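Local structure of oligogalacturonate lyase (Vibrio parahaemolyticus RIMD 2210633, 3C5M) at residues 346-349 with 350-353; 74-78 with 79-83; 87-91 with 92-96; 53-57 with 58-62. The protein probably cleaves short galacturonate chains derived from pectin by a lyase (elimination) reaction, and folds as a seven-bladed beta-propeller carrying a manganese ion. All blocks are in the same frame, centred on the assembly; numbering follows the deposited sequence.

Interaction 1 of 4, residues 346-349 with 350-353; sequences DGDR and QITH. With MN (manganese (II) ion), chain D.
D348 lies against I351 and grips the backbone beside it. CB of D348 sits 3.4 Å from CD1 of I351, and CG meets CG1 of the same isoleucine, so the aliphatic branch lies across the root of the carboxylate. The group is turned there because CG stands anti to the backbone N (chi1 -166°), beside the carbonyl carbon. OD1 then accepts from two successive amides: Q350 N donates to it at 3.0 Å, nearly along its C-O axis, and I351 N reaches it more weakly at 3.3 Å. OD2 faces R60 on a neighbouring blade in a long, weak ion pair. The bond from the amide two residues on makes this an Asx turn, and it leads straight into a type I beta turn from Q350 to H353, closed by H353 N to Q350 O at 2.8 Å. The two ends of that turn carry manganese ligands in this loop between strands 334-337 and 357-358. OE1 of Q350 binds manganese at 2.3 Å, its chain folded back at chi2 (-65°), while ND1 of H353 binds at 2.2 Å. Water 1 binds too, and H287 and H355 complete the set. CA of Q350 lies over the centre of the H353 imidazole, 4.0 Å above its plane, and W342 meets the same ring edge-to-face.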
loop_
_atom_site.group_PDB
_atom_site.type_symbol
_atom_site.label_atom_id
_atom_site.label_comp_id
_atom_site.label_asym_id
_atom_site.label_seq_id
_atom_site.Cartn_x
_atom_site.Cartn_y
_atom_site.Cartn_z
ATOM N N ASP A 346 -15.881 6.105 10.654
ATOM C CA ASP A 346 -16.054 7.478 10.193
ATOM C C ASP A 346 -15.821 7.607 8.707
ATOM O O ASP A 346 -15.076 8.487 8.268
ATOM C CB ASP A 346 -15.089 8.412 10.907
ATOM C CG ASP A 346 -15.195 8.311 12.399
ATOM O OD1 ASP A 346 -14.889 7.222 12.944
ATOM O OD2 ASP A 346 -15.587 9.321 13.025
ATOM N N GLY A 347 -16.449 6.725 7.937
ATOM C CA GLY A 347 -16.304 6.777 6.495
ATOM C C GLY A 347 -14.979 6.241 6.001
ATOM O O GLY A 347 -14.828 6.008 4.805
ATOM N N ASP A 348 -14.018 6.052 6.903
ATOM C CA ASP A 348 -12.703 5.526 6.520
ATOM C C ASP A 348 -12.788 4.011 6.444
ATOM O O ASP A 348 -12.973 3.351 7.456
ATOM C CB ASP A 348 -11.649 5.898 7.557
ATOM C CG ASP A 348 -10.246 5.685 7.049
ATOM O OD1 ASP A 348 -10.069 4.807 6.171
ATOM O OD2 ASP A 348 -9.321 6.386 7.527
ATOM N N ARG A 349 -12.631 3.457 5.254
ATOM C CA ARG A 349 -12.724 2.019 5.092
ATOM C C ARG A 349 -11.388 1.300 5.200
ATOM O O ARG A 349 -11.350 0.088 5.407
ATOM C CB ARG A 349 -13.374 1.692 3.743
ATOM C CG ARG A 349 -13.505 0.211 3.464
ATOM C CD ARG A 349 -14.142 -0.057 2.112
ATOM N NE ARG A 349 -15.388 -0.809 2.226
ATOM C CZ ARG A 349 -16.568 -0.271 2.514
ATOM N NH1 ARG A 349 -16.673 1.035 2.714
ATOM N NH2 ARG A 349 -17.643 -1.040 2.615
ATOM N N GLN A 350 -10.295 2.041 5.083
ATOM C CA GLN A 350 -8.977 1.425 5.127
ATOM C C GLN A 350 -8.329 1.235 6.499
ATOM O O GLN A 350 -7.560 0.296 6.674
ATOM C CB GLN A 350 -7.996 2.187 4.213
ATOM C CG GLN A 350 -8.289 2.129 2.701
ATOM C CD GLN A 350 -8.159 0.727 2.082
ATOM O OE1 GLN A 350 -7.142 0.045 2.235
ATOM N NE2 GLN A 350 -9.197 0.307 1.363
ATOM N N ILE A 351 -8.610 2.096 7.474
ATOM C CA ILE A 351 -7.966 1.941 8.794
ATOM C C ILE A 351 -8.096 0.548 9.354
ATOM O O ILE A 351 -7.208 0.046 10.044
ATOM C CB ILE A 351 -8.558 2.865 9.856
ATOM C CG1 ILE A 351 -9.971 3.261 9.452
ATOM C CG2 ILE A 351 -7.652 4.059 10.084
ATOM C CD1 ILE A 351 -10.525 4.343 10.325
ATOM N N THR A 352 -9.218 -0.069 9.025
ATOM C CA THR A 352 -9.547 -1.386 9.520
ATOM C C THR A 352 -8.841 -2.519 8.763
ATOM O O THR A 352 -8.821 -3.656 9.224
ATOM C CB THR A 352 -11.093 -1.536 9.515
ATOM O OG1 THR A 352 -11.452 -2.830 9.982
ATOM C CG2 THR A 352 -11.656 -1.311 8.108
ATOM N N HIS A 353 -8.238 -2.208 7.621
ATOM C CA HIS A 353 -7.529 -3.227 6.848
ATOM C C HIS A 353 -6.198 -3.638 7.490
ATOM O O HIS A 353 -5.412 -2.795 7.936
ATOM C CB HIS A 353 -7.257 -2.733 5.419
ATOM C CG HIS A 353 -8.488 -2.596 4.573
ATOM N ND1 HIS A 353 -8.434 -2.415 3.206
ATOM C CD2 HIS A 353 -9.800 -2.612 4.898
ATOM C CE1 HIS A 353 -9.661 -2.327 2.727
ATOM N NE2 HIS A 353 -10.509 -2.442 3.732
HETATM MN MN MN D . -6.699 -2.170 1.854
HETATM O O HOH W 1 -8.167 -2.157 0.137
#

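Interaction 2 of 4, residues 74-78 with 79-83; sequences QLTEG and KGDNT
T76 and D81 reach toward each other from opposite directions across the bend of this loop, and one bond joins them: OG1 of T76 donates to OD2 of D81 at 2.6 Å. The hydroxyl comes in on the syn side of the carboxylate but 34° out of its plane. It reaches that far because OG1 sits between the backbone N and the carbonyl carbon of T76 (chi1 67°), while D81 turns its CG beside its own backbone N. The same OG1 also accepts the backbone N-H of Y62, so this oxygen both donates and accepts. The other carboxylate oxygen, OD1 of D81, forms a salt bridge to K99, whose ammonium also makes a weak hydrogen bond to O of E77.

A second shell fixes the T76 arm. NE2 of Q74 donates to O of T76 at 3.0 Å in a straight bond, with the acceptor in the amide plane of the glutamine but the donor standing above the carbonyl plane of T76. Between the two arms, G78 and G80 both adopt positive phi, which lets the chain double back and bring D81 opposite T76. The loop runs from strand 71-74 of one propeller blade to strand 87-88 of the next. With a hydroxyl on one oxygen and an ammonium on the other, D81 is most likely ionised and its carboxylate held against rotation.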
loop_
_atom_site.group_PDB
_atom_site.type_symbol
_atom_site.label_atom_id
_atom_site.label_comp_id
_atom_site.label_asym_id
_atom_site.label_seq_id
_atom_site.Cartn_x
_atom_site.Cartn_y
_atom_site.Cartn_z
ATOM N N GLN A 74 6.254 12.453 17.659
ATOM C CA GLN A 74 5.246 12.972 16.757
ATOM C C GLN A 74 5.948 13.660 15.590
ATOM O O GLN A 74 6.718 14.596 15.779
ATOM C CB GLN A 74 4.336 13.962 17.484
ATOM C CG GLN A 74 2.924 14.050 16.921
ATOM C CD GLN A 74 2.084 15.134 17.591
ATOM O OE1 GLN A 74 2.117 15.305 18.823
ATOM N NE2 GLN A 74 1.320 15.870 16.784
ATOM N N LEU A 75 5.677 13.175 14.381
ATOM C CA LEU A 75 6.277 13.698 13.158
ATOM C C LEU A 75 5.525 14.888 12.598
ATOM O O LEU A 75 6.135 15.885 12.206
ATOM C CB LEU A 75 6.329 12.587 12.101
ATOM C CG LEU A 75 7.612 11.775 11.987
ATOM C CD1 LEU A 75 8.299 11.658 13.330
ATOM C CD2 LEU A 75 7.296 10.421 11.402
ATOM N N THR A 76 4.199 14.783 12.566
ATOM C CA THR A 76 3.361 15.842 12.023
ATOM C C THR A 76 2.246 16.227 12.992
ATOM O O THR A 76 1.830 15.418 13.817
ATOM C CB THR A 76 2.721 15.393 10.714
ATOM O OG1 THR A 76 1.792 14.341 10.981
ATOM C CG2 THR A 76 3.779 14.901 9.756
ATOM N N GLU A 77 1.758 17.461 12.874
ATOM C CA GLU A 77 0.696 17.963 13.738
ATOM C C GLU A 77 -0.416 18.629 12.932
ATOM O O GLU A 77 -0.270 18.861 11.731
ATOM C CB GLU A 77 1.272 18.963 14.745
ATOM C CG GLU A 77 1.876 20.208 14.104
ATOM C CD GLU A 77 2.681 21.047 15.095
ATOM O OE1 GLU A 77 2.099 21.511 16.101
ATOM O OE2 GLU A 77 3.896 21.244 14.871
ATOM N N GLY A 78 -1.527 18.930 13.603
ATOM C CA GLY A 78 -2.656 19.565 12.947
ATOM C C GLY A 78 -3.492 18.556 12.189
ATOM O O GLY A 78 -3.207 17.358 12.237
ATOM N N LYS A 79 -4.528 19.014 11.497
ATOM C CA LYS A 79 -5.363 18.094 10.743
ATOM C C LYS A 79 -5.053 18.112 9.256
ATOM O O LYS A 79 -4.320 18.973 8.766
ATOM C CB LYS A 79 -6.835 18.415 10.948
ATOM C CG LYS A 79 -7.190 19.864 10.711
ATOM C CD LYS A 79 -8.646 20.007 10.263
ATOM C CE LYS A 79 -8.849 19.321 8.902
ATOM N NZ LYS A 79 -10.256 19.355 8.421
ATOM N N GLY A 80 -5.590 17.129 8.544
ATOM C CA GLY A 80 -5.382 17.073 7.111
ATOM C C GLY A 80 -4.353 16.096 6.568
ATOM O O GLY A 80 -4.107 16.076 5.367
ATOM N N ASP A 81 -3.753 15.283 7.423
ATOM C CA ASP A 81 -2.762 14.343 6.945
ATOM C C ASP A 81 -3.413 13.140 6.312
ATOM O O ASP A 81 -4.458 12.678 6.774
ATOM C CB ASP A 81 -1.882 13.823 8.083
ATOM C CG ASP A 81 -1.198 14.922 8.858
ATOM O OD1 ASP A 81 -1.254 16.096 8.425
ATOM O OD2 ASP A 81 -0.590 14.610 9.913
ATOM N N ASN A 82 -2.796 12.644 5.244
ATOM C CA ASN A 82 -3.262 11.432 4.593
ATOM C C ASN A 82 -2.339 10.436 5.276
ATOM O O ASN A 82 -1.157 10.323 4.955
ATOM C CB ASN A 82 -2.991 11.483 3.107
ATOM C CG ASN A 82 -3.339 10.198 2.426
ATOM O OD1 ASN A 82 -2.846 9.127 2.788
ATOM N ND2 ASN A 82 -4.205 10.283 1.435
ATOM N N THR A 83 -2.877 9.727 6.248
ATOM C CA THR A 83 -2.058 8.812 7.019
ATOM C C THR A 83 -1.747 7.482 6.407
ATOM O O THR A 83 -1.092 6.666 7.045
ATOM C CB THR A 83 -2.680 8.602 8.408
ATOM O OG1 THR A 83 -4.090 8.343 8.275
ATOM C CG2 THR A 83 -2.480 9.854 9.248
#

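Interaction 3 of 4, residues 87-91 with 92-96; sequences FISTD and ERAFF
F87 and F96 pair along the open end of a beta hairpin through two backbone bonds, F96 N to F87 O at 2.8 Å and F87 N to F96 O at 3.1 Å. The next pair, I88 with F95, is antiparallel and non-hydrogen-bonded. Beyond it S89 N donates to A94 O at 2.7 Å, and the bend is drawn together by a weak bond from E92 N to S89 O, with E92 itself at positive phi.

The polar centre of the bend is the S89 hydroxyl; its chi1 of 67° swings OG over the inside of the bend. It accepts a weak bond from R93 N; its own proton could go to O of A94 or to OD1 of D91, 2.7 Å from OG.

Apolar contacts lie on both faces of the hairpin. The rings of F87 and F96 are near parallel (9°) but slid apart, centroids 5.3 Å from each other, so the fit comes instead from CE2 of F87 against CB of F96 at 3.7 Å. On the other face CG1 of I88 lies near CB of F95.

E92 anchors the bend through OE2, which takes the backbone N of Q45 and the ammonium of K41. Strand 87-88 is an edge strand of a four-stranded blade; F87 and F96 pack on L139 of the following blade, I88 and F95 on L51 of the preceding one.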
loop_
_atom_site.group_PDB
_atom_site.type_symbol
_atom_site.label_atom_id
_atom_site.label_comp_id
_atom_site.label_asym_id
_atom_site.label_seq_id
_atom_site.Cartn_x
_atom_site.Cartn_y
_atom_site.Cartn_z
ATOM N N PHE A 87 5.482 7.498 3.572
ATOM C CA PHE A 87 6.575 6.530 3.447
ATOM C C PHE A 87 7.928 7.138 3.792
ATOM O O PHE A 87 8.126 8.356 3.709
ATOM C CB PHE A 87 6.614 5.941 2.034
ATOM C CG PHE A 87 7.050 6.910 0.979
ATOM C CD1 PHE A 87 8.391 7.045 0.646
ATOM C CD2 PHE A 87 6.123 7.707 0.334
ATOM C CE1 PHE A 87 8.802 7.974 -0.326
ATOM C CE2 PHE A 87 6.528 8.635 -0.636
ATOM C CZ PHE A 87 7.866 8.767 -0.962
ATOM N N ILE A 88 8.856 6.274 4.188
ATOM C CA ILE A 88 10.208 6.695 4.556
ATOM C C ILE A 88 11.121 6.715 3.324
ATOM O O ILE A 88 10.983 5.882 2.430
ATOM C CB ILE A 88 10.782 5.759 5.652
ATOM C CG1 ILE A 88 9.940 5.905 6.932
ATOM C CG2 ILE A 88 12.221 6.093 5.930
ATOM C CD1 ILE A 88 10.358 5.013 8.085
ATOM N N SER A 89 12.024 7.693 3.269
ATOM C CA SER A 89 12.966 7.846 2.156
ATOM C C SER A 89 13.955 6.685 2.130
ATOM O O SER A 89 14.072 5.950 3.103
ATOM C CB SER A 89 13.740 9.158 2.309
ATOM O OG SER A 89 14.611 9.130 3.441
ATOM N N THR A 90 14.670 6.528 1.022
ATOM C CA THR A 90 15.642 5.457 0.891
ATOM C C THR A 90 16.811 5.678 1.837
ATOM O O THR A 90 17.320 4.728 2.433
ATOM C CB THR A 90 16.171 5.375 -0.546
ATOM O OG1 THR A 90 15.067 5.234 -1.446
ATOM C CG2 THR A 90 17.112 4.197 -0.713
ATOM N N ASP A 91 17.231 6.938 1.971
ATOM C CA ASP A 91 18.344 7.315 2.854
ATOM C C ASP A 91 17.881 7.326 4.299
ATOM O O ASP A 91 18.670 7.519 5.209
ATOM C CB ASP A 91 18.906 8.703 2.468
ATOM C CG ASP A 91 17.870 9.827 2.585
ATOM O OD1 ASP A 91 16.773 9.710 1.994
ATOM O OD2 ASP A 91 18.166 10.840 3.252
ATOM N N GLU A 92 16.585 7.128 4.492
ATOM C CA GLU A 92 15.993 7.084 5.823
ATOM C C GLU A 92 16.235 8.345 6.635
ATOM O O GLU A 92 16.273 8.304 7.856
ATOM C CB GLU A 92 16.514 5.857 6.587
ATOM C CG GLU A 92 16.443 4.608 5.734
ATOM C CD GLU A 92 16.538 3.324 6.507
ATOM O OE1 GLU A 92 17.201 3.313 7.570
ATOM O OE2 GLU A 92 15.963 2.318 6.028
ATOM N N ARG A 93 16.373 9.474 5.957
ATOM C CA ARG A 93 16.593 10.722 6.658
ATOM C C ARG A 93 15.343 11.587 6.601
ATOM O O ARG A 93 15.318 12.713 7.099
ATOM C CB ARG A 93 17.782 11.462 6.054
ATOM C CG ARG A 93 19.087 10.686 6.165
ATOM C CD ARG A 93 20.256 11.597 5.903
ATOM N NE ARG A 93 20.308 12.653 6.911
ATOM C CZ ARG A 93 20.952 13.804 6.761
ATOM N NH1 ARG A 93 21.606 14.058 5.633
ATOM N NH2 ARG A 93 20.941 14.698 7.741
ATOM N N ALA A 94 14.296 11.043 6.004
ATOM C CA ALA A 94 13.055 11.777 5.887
ATOM C C ALA A 94 11.918 10.876 5.405
ATOM O O ALA A 94 12.142 9.752 4.936
ATOM C CB ALA A 94 13.251 12.936 4.912
ATOM N N PHE A 95 10.687 11.363 5.545
ATOM C CA PHE A 95 9.529 10.615 5.054
ATOM C C PHE A 95 8.658 11.620 4.319
ATOM O O PHE A 95 8.802 12.822 4.525
ATOM C CB PHE A 95 8.769 9.901 6.204
ATOM C CG PHE A 95 7.646 10.701 6.815
ATOM C CD1 PHE A 95 7.908 11.698 7.756
ATOM C CD2 PHE A 95 6.319 10.453 6.451
ATOM C CE1 PHE A 95 6.871 12.432 8.331
ATOM C CE2 PHE A 95 5.269 11.185 7.019
ATOM C CZ PHE A 95 5.546 12.179 7.964
ATOM N N PHE A 96 7.793 11.133 3.438
ATOM C CA PHE A 96 6.921 12.004 2.658
ATOM C C PHE A 96 5.458 11.689 2.914
ATOM O O PHE A 96 5.093 10.534 3.163
ATOM C CB PHE A 96 7.163 11.828 1.150
ATOM C CG PHE A 96 8.536 12.215 0.692
ATOM C CD1 PHE A 96 9.651 11.460 1.052
ATOM C CD2 PHE A 96 8.714 13.322 -0.134
ATOM C CE1 PHE A 96 10.927 11.800 0.593
ATOM C CE2 PHE A 96 9.985 13.672 -0.600
ATOM C CZ PHE A 96 11.097 12.909 -0.237
#

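Interaction 4 of 4, residues 53-57 with 58-62; sequences AGDFD and GNRNY
OD2 of D55 takes NE of R60 at 2.6 Å through its syn lone pair, the core of a salt bridge between two residues flanking a hairpin bend. Carboxylate and guanidinium are nearly coplanar, 4° apart, and the acid comes in at the edge of the guanidinium; NH2 of R60 adds a weak second bond to OD1 of D55 at 3.5 Å. The arginine chain is bent at chi2 (65°) and again at chi3, which folds its head back alongside D55.

Backbone bonds close the hairpin itself. G54 and N61 form an antiparallel hydrogen-bonded pair, each N reaching the other's O at 3.1 Å. At the bend, G58 N to D55 O (2.8 Å) closes a type I turn from D55 to G58, whose last residue, G58, takes the positive phi. Water 2 gives a hydrogen bond to OD2 of D57 at 2.7 Å and a weak one to OD1 of N59, a loose bridge; OD2 of D57 also accepts from NE2 of Q74.

Strands 49-54 and 61-66, which this hairpin connects, are the two middle strands of an antiparallel blade 33-34, 49-54, 61-66, 71-74, with strand 6-8 added beyond 71-74. Strand 33-34 flanks strand 49-54, A53 bonding through its backbone to H34.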
loop_
_atom_site.group_PDB
_atom_site.type_symbol
_atom_site.label_atom_id
_atom_site.label_comp_id
_atom_site.label_asym_id
_atom_site.label_seq_id
_atom_site.Cartn_x
_atom_site.Cartn_y
_atom_site.Cartn_z
ATOM N N ALA A 53 0.623 5.884 12.083
ATOM C CA ALA A 53 -0.262 6.983 12.437
ATOM C C ALA A 53 -1.087 6.671 13.685
ATOM O O ALA A 53 -1.401 5.503 13.954
ATOM C CB ALA A 53 -1.191 7.286 11.275
ATOM N N GLY A 54 -1.440 7.714 14.437
ATOM C CA GLY A 54 -2.246 7.537 15.639
ATOM C C GLY A 54 -2.910 8.832 16.061
ATOM O O GLY A 54 -2.545 9.903 15.559
ATOM N N ASP A 55 -3.869 8.756 16.983
ATOM C CA ASP A 55 -4.574 9.957 17.453
ATOM C C ASP A 55 -4.111 10.494 18.800
ATOM O O ASP A 55 -4.845 11.224 19.454
ATOM C CB ASP A 55 -6.076 9.690 17.519
ATOM C CG ASP A 55 -6.650 9.267 16.180
ATOM O OD1 ASP A 55 -7.889 9.093 16.069
ATOM O OD2 ASP A 55 -5.855 9.106 15.232
ATOM N N PHE A 56 -2.896 10.149 19.203
ATOM C CA PHE A 56 -2.373 10.616 20.477
ATOM C C PHE A 56 -2.589 12.111 20.677
ATOM O O PHE A 56 -2.921 12.557 21.775
ATOM C CB PHE A 56 -0.878 10.314 20.582
ATOM C CG PHE A 56 -0.558 8.860 20.526
ATOM C CD1 PHE A 56 -0.710 8.057 21.653
ATOM C CD2 PHE A 56 -0.132 8.279 19.339
ATOM C CE1 PHE A 56 -0.446 6.694 21.602
ATOM C CE2 PHE A 56 0.134 6.916 19.276
ATOM C CZ PHE A 56 -0.022 6.123 20.414
ATOM N N ASP A 57 -2.404 12.890 19.620
ATOM C CA ASP A 57 -2.555 14.338 19.733
ATOM C C ASP A 57 -3.908 14.867 19.250
ATOM O O ASP A 57 -4.006 15.981 18.732
ATOM C CB ASP A 57 -1.406 15.028 18.991
ATOM C CG ASP A 57 -1.332 16.514 19.278
ATOM O OD1 ASP A 57 -1.536 16.911 20.446
ATOM O OD2 ASP A 57 -1.052 17.290 18.337
ATOM N N GLY A 58 -4.953 14.060 19.433
ATOM C CA GLY A 58 -6.287 14.474 19.038
ATOM C C GLY A 58 -6.495 14.545 17.542
ATOM O O GLY A 58 -7.572 14.907 17.071
ATOM N N ASN A 59 -5.461 14.200 16.788
ATOM C CA ASN A 59 -5.549 14.225 15.341
ATOM C C ASN A 59 -4.828 13.045 14.765
ATOM O O ASN A 59 -3.831 12.586 15.319
ATOM C CB ASN A 59 -4.922 15.498 14.791
ATOM C CG ASN A 59 -5.878 16.664 14.811
ATOM O OD1 ASN A 59 -5.464 17.817 14.912
ATOM N ND2 ASN A 59 -7.172 16.370 14.701
ATOM N N ARG A 60 -5.340 12.549 13.650
ATOM C CA ARG A 60 -4.715 11.433 12.974
ATOM C C ARG A 60 -3.409 12.008 12.390
ATOM O O ARG A 60 -3.450 12.652 11.351
ATOM C CB ARG A 60 -5.661 10.952 11.866
ATOM C CG ARG A 60 -5.324 9.611 11.230
ATOM C CD ARG A 60 -5.446 8.473 12.235
ATOM N NE ARG A 60 -6.769 8.418 12.877
ATOM C CZ ARG A 60 -7.892 8.029 12.278
ATOM N NH1 ARG A 60 -7.876 7.648 11.001
ATOM N NH2 ARG A 60 -9.027 8.017 12.962
ATOM N N ASN A 61 -2.273 11.789 13.070
ATOM C CA ASN A 61 -0.936 12.274 12.652
ATOM C C ASN A 61 0.109 11.155 12.503
ATOM O O ASN A 61 -0.142 10.021 12.881
ATOM C CB ASN A 61 -0.374 13.263 13.674
ATOM C CG ASN A 61 -1.229 14.501 13.823
ATOM O OD1 ASN A 61 -1.568 15.153 12.827
ATOM N ND2 ASN A 61 -1.574 14.844 15.073
ATOM N N TYR A 62 1.295 11.490 11.995
ATOM C CA TYR A 62 2.370 10.515 11.807
ATOM C C TYR A 62 3.341 10.429 12.972
ATOM O O TYR A 62 3.750 11.447 13.556
ATOM C CB TYR A 62 3.179 10.852 10.558
ATOM C CG TYR A 62 2.576 10.349 9.281
ATOM C CD1 TYR A 62 2.632 8.998 8.950
ATOM C CD2 TYR A 62 1.955 11.217 8.406
ATOM C CE1 TYR A 62 2.084 8.527 7.772
ATOM C CE2 TYR A 62 1.409 10.763 7.234
ATOM C CZ TYR A 62 1.477 9.422 6.912
ATOM O OH TYR A 62 0.987 8.991 5.699
HETATM O O HOH W 2 -2.163 17.427 15.907
#

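Overall arrangement
Only interaction 1 holds manganese ligands; the others are spread over two successive blades beside it. Interaction 4 touches it: CG2 of I351 packs on NH1 of R60 at 3.7 Å, although the R60 side chain still lies about 13 Å from the manganese. Interactions 2 and 4 are near neighbours, their centres about 7 Å apart, joined by a probable hydrogen bond from Y62 OH to N82 O at 2.6 Å. F95 links both to interaction 3: its CE1 meets CD2 of L75 at 3.7 Å and its CE2 meets CD2 of Y62 at 3.6 Å. Interactions 1 and 3 do not touch, with centres about 25 Å apart.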